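Local coordinates for alpha-galactosidase (Lactobacillus brevis, PDB 3MI6), which probably hydrolyses terminal, non-reducing alpha-D-galactose residues from alpha-galactosides, as a family 36 glycoside hydrolase, at residues 340-345 against 366-371; 410-415 against 475-480. All coordinates share one frame; numbering follows the deposited sequence.

Contact 1: residues 340-345 against 366-371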
ATOM      1  N   THR D 340      41.239 -18.869  15.075  1.00 63.03           N
ATOM      2  CA  THR D 340      42.669 -18.561  15.113  1.00 67.99           C
ATOM      3  C   THR D 340      43.001 -17.548  14.002  1.00 71.60           C
ATOM      4  O   THR D 340      43.856 -16.673  14.177  1.00 74.37           O
ATOM      5  CB  THR D 340      43.527 -19.858  15.228  1.00 66.84           C
ATOM      6  OG1 THR D 340      43.044 -20.836  14.300  1.00 64.54           O
ATOM      7  CG2 THR D 340      43.476 -20.439  16.641  1.00 62.46           C
ATOM      8  N   TYR D 341      42.324 -17.661  12.866  1.00 70.38           N
ATOM      9  CA  TYR D 341      42.753 -17.091  11.586  1.00 70.16           C
ATOM     10  C   TYR D 341      44.148 -17.651  11.280  1.00 69.87           C
ATOM     11  O   TYR D 341      44.436 -18.801  11.616  1.00 69.04           O
ATOM     12  CB  TYR D 341      42.752 -15.559  11.642  1.00 69.90           C
ATOM     13  CG  TYR D 341      41.356 -14.995  11.890  1.00 71.53           C
ATOM     14  CD1 TYR D 341      40.445 -14.859  10.841  1.00 66.66           C
ATOM     15  CD2 TYR D 341      40.937 -14.622  13.173  1.00 70.43           C
ATOM     16  CE1 TYR D 341      39.164 -14.353  11.055  1.00 65.53           C
ATOM     17  CE2 TYR D 341      39.652 -14.113  13.398  1.00 67.72           C
ATOM     18  CZ  TYR D 341      38.771 -13.983  12.332  1.00 67.69           C
ATOM     19  OH  TYR D 341      37.498 -13.490  12.530  1.00 60.76           O
ATOM     20  N   PHE D 342      45.012 -16.865  10.648  1.00 73.17           N
ATOM     21  CA  PHE D 342      46.300 -17.387  10.169  1.00 69.75           C
ATOM     22  C   PHE D 342      47.269 -17.707  11.308  1.00 70.43           C
ATOM     23  O   PHE D 342      48.304 -18.343  11.092  1.00 68.16           O
ATOM     24  CB  PHE D 342      46.956 -16.412   9.188  1.00 65.95           C
ATOM     25  CG  PHE D 342      46.048 -15.962   8.084  1.00 65.54           C
ATOM     26  CD1 PHE D 342      45.807 -16.780   6.991  1.00 62.66           C
ATOM     27  CD2 PHE D 342      45.434 -14.718   8.136  1.00 64.14           C
ATOM     28  CE1 PHE D 342      44.964 -16.366   5.971  1.00 60.25           C
ATOM     29  CE2 PHE D 342      44.591 -14.295   7.117  1.00 61.10           C
ATOM     30  CZ  PHE D 342      44.356 -15.122   6.034  1.00 59.94           C
ATOM     31  N   ASP D 343      46.925 -17.260  12.515  1.00 73.82           N
ATOM     32  CA  ASP D 343      47.802 -17.407  13.680  1.00 76.54           C
ATOM     33  C   ASP D 343      47.635 -18.773  14.345  1.00 76.33           C
ATOM     34  O   ASP D 343      46.971 -18.897  15.384  1.00 75.33           O
ATOM     35  CB  ASP D 343      47.559 -16.270  14.692  1.00 77.00           C
ATOM     36  CG  ASP D 343      48.460 -16.359  15.930  1.00 78.97           C
ATOM     37  OD1 ASP D 343      49.449 -17.130  15.931  1.00 79.22           O
ATOM     38  OD2 ASP D 343      48.173 -15.642  16.910  1.00 77.13           O
ATOM     39  N   PHE D 344      48.237 -19.794  13.737  1.00 72.81           N
ATOM     40  CA  PHE D 344      48.190 -21.143  14.291  1.00 73.19           C
ATOM     41  C   PHE D 344      49.376 -21.998  13.872  1.00 70.09           C
ATOM     42  O   PHE D 344      50.139 -21.640  12.982  1.00 71.50           O
ATOM     43  CB  PHE D 344      46.859 -21.853  13.947  1.00 72.55           C
ATOM     44  CG  PHE D 344      46.735 -22.277  12.501  1.00 71.48           C
ATOM     45  CD1 PHE D 344      47.359 -23.435  12.044  1.00 68.33           C
ATOM     46  CD2 PHE D 344      45.979 -21.528  11.602  1.00 69.97           C
ATOM     47  CE1 PHE D 344      47.247 -23.832  10.723  1.00 62.26           C
ATOM     48  CE2 PHE D 344      45.861 -21.921  10.272  1.00 65.12           C
ATOM     49  CZ  PHE D 344      46.498 -23.077   9.836  1.00 63.00           C
ATOM     50  N   ASN D 345      49.520 -23.125  14.555  1.00 72.59           N
ATOM     51  CA  ASN D 345      50.496 -24.155  14.221  1.00 79.93           C
ATOM     52  C   ASN D 345      49.959 -25.511  14.699  1.00 81.38           C
ATOM     53  O   ASN D 345      48.981 -25.553  15.452  1.00 78.09           O
ATOM     54  CB  ASN D 345      51.878 -23.836  14.820  1.00 81.29           C
ATOM     55  CG  ASN D 345      51.837 -23.582  16.332  1.00 79.99           C
ATOM     56  OD1 ASN D 345      51.119 -24.259  17.072  1.00 79.46           O
ATOM     57  ND2 ASN D 345      52.628 -22.609  16.793  1.00 69.59           N
ATOM     58  N   LEU D 366      40.697 -28.054   8.935  1.00 44.91           N
ATOM     59  CA  LEU D 366      41.759 -27.070   8.878  1.00 46.33           C
ATOM     60  C   LEU D 366      41.463 -26.054   7.763  1.00 52.58           C
ATOM     61  O   LEU D 366      41.242 -26.442   6.608  1.00 50.98           O
ATOM     62  CB  LEU D 366      43.071 -27.790   8.618  1.00 49.56           C
ATOM     63  CG  LEU D 366      44.329 -26.964   8.401  1.00 54.68           C
ATOM     64  CD1 LEU D 366      44.633 -26.163   9.628  1.00 53.32           C
ATOM     65  CD2 LEU D 366      45.488 -27.887   8.051  1.00 59.14           C
ATOM     66  N   ASP D 367      41.436 -24.762   8.096  1.00 50.47           N
ATOM     67  CA  ASP D 367      41.067 -23.744   7.108  1.00 49.56           C
ATOM     68  C   ASP D 367      42.295 -23.066   6.514  1.00 51.56           C
ATOM     69  O   ASP D 367      43.383 -23.645   6.481  1.00 55.66           O
ATOM     70  CB  ASP D 367      40.100 -22.698   7.701  1.00 52.13           C
ATOM     71  CG  ASP D 367      39.093 -22.147   6.663  1.00 52.43           C
ATOM     72  OD1 ASP D 367      38.007 -22.756   6.484  1.00 49.17           O
ATOM     73  OD2 ASP D 367      39.377 -21.095   6.046  1.00 48.01           O
ATOM     74  N   ASP D 368      42.104 -21.836   6.051  1.00 48.75           N
ATOM     75  CA  ASP D 368      43.122 -21.086   5.335  1.00 50.17           C
ATOM     76  C   ASP D 368      44.416 -21.000   6.142  1.00 54.56           C
ATOM     77  O   ASP D 368      44.384 -20.726   7.342  1.00 56.38           O
ATOM     78  CB  ASP D 368      42.590 -19.677   5.022  1.00 51.14           C
ATOM     79  CG  ASP D 368      43.364 -18.973   3.913  1.00 49.16           C
ATOM     80  OD1 ASP D 368      44.545 -19.289   3.681  1.00 50.69           O
ATOM     81  OD2 ASP D 368      42.782 -18.081   3.275  1.00 48.80           O
ATOM     82  N   GLY D 369      45.545 -21.253   5.484  1.00 54.09           N
ATOM     83  CA  GLY D 369      46.843 -21.019   6.091  1.00 55.70           C
ATOM     84  C   GLY D 369      47.826 -22.177   6.091  1.00 56.85           C
ATOM     85  O   GLY D 369      48.977 -22.007   6.471  1.00 62.07           O
ATOM     86  N   TRP D 370      47.399 -23.351   5.656  1.00 57.40           N
ATOM     87  CA  TRP D 370      48.238 -24.536   5.790  1.00 60.57           C
ATOM     88  C   TRP D 370      49.281 -24.702   4.680  1.00 61.53           C
ATOM     89  O   TRP D 370      50.235 -25.477   4.815  1.00 63.83           O
ATOM     90  CB  TRP D 370      47.364 -25.788   5.870  1.00 61.60           C
ATOM     91  CG  TRP D 370      46.538 -26.004   4.652  1.00 55.65           C
ATOM     92  CD1 TRP D 370      45.290 -25.529   4.427  1.00 56.98           C
ATOM     93  CD2 TRP D 370      46.906 -26.739   3.489  1.00 52.00           C
ATOM     94  NE1 TRP D 370      44.847 -25.925   3.197  1.00 56.37           N
ATOM     95  CE2 TRP D 370      45.824 -26.672   2.597  1.00 55.81           C
ATOM     96  CE3 TRP D 370      48.043 -27.448   3.115  1.00 56.66           C
ATOM     97  CZ2 TRP D 370      45.841 -27.290   1.348  1.00 55.61           C
ATOM     98  CZ3 TRP D 370      48.064 -28.062   1.876  1.00 59.89           C
ATOM     99  CH2 TRP D 370      46.968 -27.982   1.008  1.00 58.53           C
ATOM    100  N   PHE D 371      49.100 -23.973   3.587  1.00 58.64           N
ATOM    101  CA  PHE D 371      49.912 -24.166   2.391  1.00 60.71           C
ATOM    102  C   PHE D 371      50.975 -23.068   2.202  1.00 61.89           C
ATOM    103  O   PHE D 371      50.880 -21.992   2.801  1.00 62.74           O
ATOM    104  CB  PHE D 371      48.986 -24.224   1.180  1.00 55.29           C
ATOM    105  CG  PHE D 371      48.041 -23.058   1.093  1.00 57.19           C
ATOM    106  CD1 PHE D 371      48.208 -22.080   0.129  1.00 56.46           C
ATOM    107  CD2 PHE D 371      46.994 -22.925   1.994  1.00 56.31           C
ATOM    108  CE1 PHE D 371      47.337 -21.001   0.051  1.00 55.14           C
ATOM    109  CE2 PHE D 371      46.128 -21.844   1.923  1.00 52.91           C
ATOM    110  CZ  PHE D 371      46.298 -20.888   0.945  1.00 53.03           C
TER
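Two phenylalanine rings meet Asp368 edge-on, one at its carboxylate and the other at its backbone carbonyl. CE1 of Phe342 lies 3.7 Å from CG of Asp368, with OD1 in the plane of the ring and the ring and carboxylate planes 78° apart. The C-H at CE1, slightly positive, probably gives the carboxylate a weakly favourable neighbour, while OD2 of Asp368 is held by a salt bridge to Arg374. From Phe344, CE2 approaches O of Asp368 at 3.5 Å, again in the ring plane, and its CZ meets the CD1 methyl of Leu366 at 3.6 Å. CG set between the backbone N and the carbonyl carbon (chi1 73°) turns this flat ring to offer a C-H edge to the carbonyl while its CZ end packs on the methyl. The contact joins the loops that follow the first two strands of the TIM barrel, at the C-terminal ends where such barrels place their active sites; Asp367 and Asp368 are predicted to bind substrate. With an alanine in place of Phe344, a gap would probably open beside the Leu366 methyl and the Asp368 carbonyl. A type II' turn from Thr340 to Asp343, with Tyr341 at positive phi, brings Phe342 round to the second loop. At the positive phi of Gly369 (127°) a CB would press on the carbonyl O of Asp368 and point at both rings, so glycine suits the place.

Contact 2: residues 410-415 against 475-480; sequences GLWFEP and YIKWDM
Phe413 N donates to Lys477 O at 2.8 Å, and Asp479 N returns a nearly straight bond (174°) to Phe413 O at 2.8 Å. The parallel ladder continues back with Lys477 N to Leu411 O and Leu411 N to Tyr475 O. On the face of Trp412 and Lys477, NE1 of Trp412 reaches OD2 of Asp479, the predicted nucleophile, at 3.1 Å. OD2 accepts through its anti lone pair, lying a little out of the indole plane, which stands 81° from that of the carboxylate. OD1 of Asp479 accepts from Ser529 N, so both oxygens are positioned. CG of Trp412 is anti to its backbone N (chi1 177°), which lets the indole lean toward the neighbouring strand. CD1 of Trp412 rests 3.8 Å from CD of Lys477, whose extended chain passes on to a salt bridge with Asp367. Beside Tyr475 the partner is Gly410, whose CA lies at the edge of the tyrosine ring; a CB there would run into it. On the face of Phe413, Ile476 and Trp478, CE2 of Phe413 packs on CD1 of Ile476 at 3.6 Å; just past the strand end, CG of Pro415 sits over the five-membered ring of Trp478, a CH-pi contact. These are the third and fourth strands of the TIM barrel, flanked by strands 363-366 and 523-526; Phe413, Pro415 and Ile476 face helix 454-471, and Trp478 meets helix 500-518.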
ATOM      1  N   GLY D 410      39.082 -32.603   7.336  1.00 42.78           N
ATOM      2  CA  GLY D 410      38.814 -31.851   6.129  1.00 44.61           C
ATOM      3  C   GLY D 410      39.753 -30.673   6.046  1.00 47.15           C
ATOM      4  O   GLY D 410      40.278 -30.227   7.077  1.00 45.58           O
ATOM      5  N   LEU D 411      39.985 -30.185   4.828  1.00 44.98           N
ATOM      6  CA  LEU D 411      40.806 -28.993   4.638  1.00 46.31           C
ATOM      7  C   LEU D 411      40.333 -28.101   3.493  1.00 44.85           C
ATOM      8  O   LEU D 411      39.521 -28.498   2.668  1.00 44.61           O
ATOM      9  CB  LEU D 411      42.309 -29.331   4.519  1.00 52.21           C
ATOM     10  CG  LEU D 411      42.918 -29.838   3.207  1.00 53.63           C
ATOM     11  CD1 LEU D 411      43.100 -28.693   2.255  1.00 54.01           C
ATOM     12  CD2 LEU D 411      44.261 -30.501   3.443  1.00 55.58           C
ATOM     13  N   TRP D 412      40.889 -26.896   3.465  1.00 47.73           N
ATOM     14  CA  TRP D 412      40.422 -25.770   2.670  1.00 44.85           C
ATOM     15  C   TRP D 412      41.332 -25.536   1.457  1.00 47.03           C
ATOM     16  O   TRP D 412      42.544 -25.392   1.588  1.00 47.30           O
ATOM     17  CB  TRP D 412      40.431 -24.546   3.596  1.00 43.09           C
ATOM     18  CG  TRP D 412      40.048 -23.224   3.025  1.00 44.40           C
ATOM     19  CD1 TRP D 412      38.877 -22.568   3.227  1.00 46.38           C
ATOM     20  CD2 TRP D 412      40.861 -22.353   2.217  1.00 47.13           C
ATOM     21  NE1 TRP D 412      38.893 -21.355   2.584  1.00 47.10           N
ATOM     22  CE2 TRP D 412      40.099 -21.197   1.955  1.00 47.36           C
ATOM     23  CE3 TRP D 412      42.154 -22.443   1.683  1.00 47.24           C
ATOM     24  CZ2 TRP D 412      40.581 -20.140   1.170  1.00 48.28           C
ATOM     25  CZ3 TRP D 412      42.631 -21.393   0.915  1.00 46.58           C
ATOM     26  CH2 TRP D 412      41.849 -20.258   0.662  1.00 44.94           C
ATOM     27  N   PHE D 413      40.744 -25.523   0.274  1.00 44.65           N
ATOM     28  CA  PHE D 413      41.437 -25.067  -0.917  1.00 44.16           C
ATOM     29  C   PHE D 413      40.712 -23.848  -1.484  1.00 46.37           C
ATOM     30  O   PHE D 413      39.521 -23.641  -1.216  1.00 44.45           O
ATOM     31  CB  PHE D 413      41.438 -26.151  -1.990  1.00 45.73           C
ATOM     32  CG  PHE D 413      42.235 -27.367  -1.637  1.00 50.53           C
ATOM     33  CD1 PHE D 413      43.571 -27.460  -1.992  1.00 51.78           C
ATOM     34  CD2 PHE D 413      41.643 -28.430  -0.972  1.00 48.67           C
ATOM     35  CE1 PHE D 413      44.305 -28.590  -1.672  1.00 54.26           C
ATOM     36  CE2 PHE D 413      42.366 -29.557  -0.653  1.00 46.64           C
ATOM     37  CZ  PHE D 413      43.701 -29.639  -0.999  1.00 50.43           C
ATOM     38  N   GLU D 414      41.433 -23.058  -2.279  1.00 47.41           N
ATOM     39  CA  GLU D 414      40.843 -22.024  -3.135  1.00 44.48           C
ATOM     40  C   GLU D 414      41.515 -22.134  -4.499  1.00 45.32           C
ATOM     41  O   GLU D 414      42.307 -21.275  -4.872  1.00 42.70           O
ATOM     42  CB  GLU D 414      41.038 -20.618  -2.542  1.00 44.29           C
ATOM     43  CG  GLU D 414      40.168 -19.524  -3.171  1.00 42.06           C
ATOM     44  CD  GLU D 414      40.382 -18.148  -2.544  1.00 42.91           C
ATOM     45  OE1 GLU D 414      40.954 -18.065  -1.441  1.00 43.78           O
ATOM     46  OE2 GLU D 414      39.973 -17.139  -3.154  1.00 42.49           O
ATOM     47  N   PRO D 415      41.186 -23.206  -5.246  1.00 48.26           N
ATOM     48  CA  PRO D 415      41.826 -23.665  -6.492  1.00 45.89           C
ATOM     49  C   PRO D 415      41.935 -22.608  -7.581  1.00 45.30           C
ATOM     50  O   PRO D 415      43.023 -22.391  -8.133  1.00 47.60           O
ATOM     51  CB  PRO D 415      40.875 -24.752  -6.988  1.00 44.21           C
ATOM     52  CG  PRO D 415      40.197 -25.238  -5.775  1.00 45.51           C
ATOM     53  CD  PRO D 415      40.020 -24.037  -4.901  1.00 45.08           C
ATOM     54  N   TYR D 475      36.788 -34.654   3.435  1.00 44.60           N
ATOM     55  CA  TYR D 475      36.032 -33.423   3.224  1.00 44.42           C
ATOM     56  C   TYR D 475      36.958 -32.315   2.754  1.00 43.32           C
ATOM     57  O   TYR D 475      38.102 -32.225   3.188  1.00 43.56           O
ATOM     58  CB  TYR D 475      35.374 -33.043   4.553  1.00 43.45           C
ATOM     59  CG  TYR D 475      34.765 -31.661   4.695  1.00 43.20           C
ATOM     60  CD1 TYR D 475      35.546 -30.564   4.991  1.00 42.46           C
ATOM     61  CD2 TYR D 475      33.390 -31.477   4.630  1.00 44.47           C
ATOM     62  CE1 TYR D 475      34.981 -29.307   5.164  1.00 43.72           C
ATOM     63  CE2 TYR D 475      32.814 -30.226   4.806  1.00 42.62           C
ATOM     64  CZ  TYR D 475      33.613 -29.143   5.075  1.00 43.91           C
ATOM     65  OH  TYR D 475      33.041 -27.892   5.246  1.00 42.69           O
ATOM     66  N   ILE D 476      36.452 -31.480   1.860  1.00 42.14           N
ATOM     67  CA  ILE D 476      37.196 -30.339   1.354  1.00 40.12           C
ATOM     68  C   ILE D 476      36.286 -29.102   1.315  1.00 41.90           C
ATOM     69  O   ILE D 476      35.167 -29.137   0.806  1.00 40.20           O
ATOM     70  CB  ILE D 476      37.820 -30.649  -0.041  1.00 40.90           C
ATOM     71  CG1 ILE D 476      39.169 -31.358   0.123  1.00 43.90           C
ATOM     72  CG2 ILE D 476      38.009 -29.397  -0.851  1.00 37.45           C
ATOM     73  CD1 ILE D 476      39.732 -31.904  -1.156  1.00 40.81           C
ATOM     74  N   LYS D 477      36.752 -28.017   1.909  1.00 42.06           N
ATOM     75  CA  LYS D 477      36.091 -26.740   1.750  1.00 41.30           C
ATOM     76  C   LYS D 477      36.756 -26.073   0.551  1.00 40.45           C
ATOM     77  O   LYS D 477      37.943 -25.759   0.573  1.00 38.42           O
ATOM     78  CB  LYS D 477      36.241 -25.897   3.019  1.00 41.46           C
ATOM     79  CG  LYS D 477      35.336 -24.664   3.101  1.00 44.24           C
ATOM     80  CD  LYS D 477      35.589 -23.937   4.431  1.00 46.80           C
ATOM     81  CE  LYS D 477      34.890 -22.584   4.522  1.00 47.10           C
ATOM     82  NZ  LYS D 477      35.208 -21.835   5.794  1.00 46.01           N
ATOM     83  N   TRP D 478      35.978 -25.889  -0.505  1.00 39.76           N
ATOM     84  CA  TRP D 478      36.464 -25.311  -1.751  1.00 39.81           C
ATOM     85  C   TRP D 478      35.930 -23.884  -1.890  1.00 41.13           C
ATOM     86  O   TRP D 478      34.782 -23.655  -2.289  1.00 39.36           O
ATOM     87  CB  TRP D 478      36.022 -26.201  -2.915  1.00 38.91           C
ATOM     88  CG  TRP D 478      36.266 -25.680  -4.300  1.00 42.13           C
ATOM     89  CD1 TRP D 478      36.380 -24.381  -4.687  1.00 42.13           C
ATOM     90  CD2 TRP D 478      36.381 -26.463  -5.493  1.00 43.91           C
ATOM     91  NE1 TRP D 478      36.567 -24.301  -6.049  1.00 40.37           N
ATOM     92  CE2 TRP D 478      36.568 -25.565  -6.568  1.00 41.81           C
ATOM     93  CE3 TRP D 478      36.340 -27.838  -5.758  1.00 41.49           C
ATOM     94  CZ2 TRP D 478      36.718 -25.993  -7.883  1.00 41.63           C
ATOM     95  CZ3 TRP D 478      36.486 -28.264  -7.070  1.00 42.86           C
ATOM     96  CH2 TRP D 478      36.675 -27.345  -8.116  1.00 42.93           C
ATOM     97  N   ASP D 479      36.786 -22.929  -1.553  1.00 41.76           N
ATOM     98  CA  ASP D 479      36.400 -21.532  -1.446  1.00 39.33           C
ATOM     99  C   ASP D 479      36.706 -20.780  -2.747  1.00 39.69           C
ATOM    100  O   ASP D 479      37.255 -21.351  -3.685  1.00 40.39           O
ATOM    101  CB  ASP D 479      37.149 -20.918  -0.269  1.00 40.31           C
ATOM    102  CG  ASP D 479      36.466 -19.698   0.284  1.00 43.62           C
ATOM    103  OD1 ASP D 479      35.574 -19.146  -0.401  1.00 40.52           O
ATOM    104  OD2 ASP D 479      36.828 -19.295   1.417  1.00 47.19           O
HETATM  105  N   MSE D 480      36.349 -19.500  -2.799  1.00 40.21           N
HETATM  106  CA  MSE D 480      36.500 -18.680  -4.001  1.00 40.18           C
HETATM  107  C   MSE D 480      36.193 -17.222  -3.634  1.00 40.88           C
HETATM  108  O   MSE D 480      35.023 -16.836  -3.538  1.00 40.86           O
HETATM  109  CB  MSE D 480      35.563 -19.184  -5.104  1.00 39.26           C
HETATM  110  CG  MSE D 480      35.945 -18.744  -6.506  1.00 42.11           C
HETATM  111 SE   MSE D 480      35.333 -16.946  -6.992  1.00 74.91          SE
HETATM  112  CE  MSE D 480      33.418 -17.267  -7.282  1.00 37.55           C
TER

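Contact 1 joins loops after the first two strands of the barrel, contact 2 pairs the third and fourth strands, and their centres are about 13 Å apart. Strand 363-366 runs beside strand 408-413, and Leu366 N probably bonds to Gly410 O at 2.9 Å. Just beyond, NE1 of Trp370 probably donates to O of Trp412, also at 2.9 Å, tying the loop of contact 1 to the strand pair of contact 2. Lys477 of contact 2, through its salt bridge to Asp367 of contact 1, links two residues predicted to bind substrate. Asp368 of contact 1 is likewise predicted to bind substrate, and Asp479 of contact 2 to act as nucleophile, so both contacts probably line one pocket.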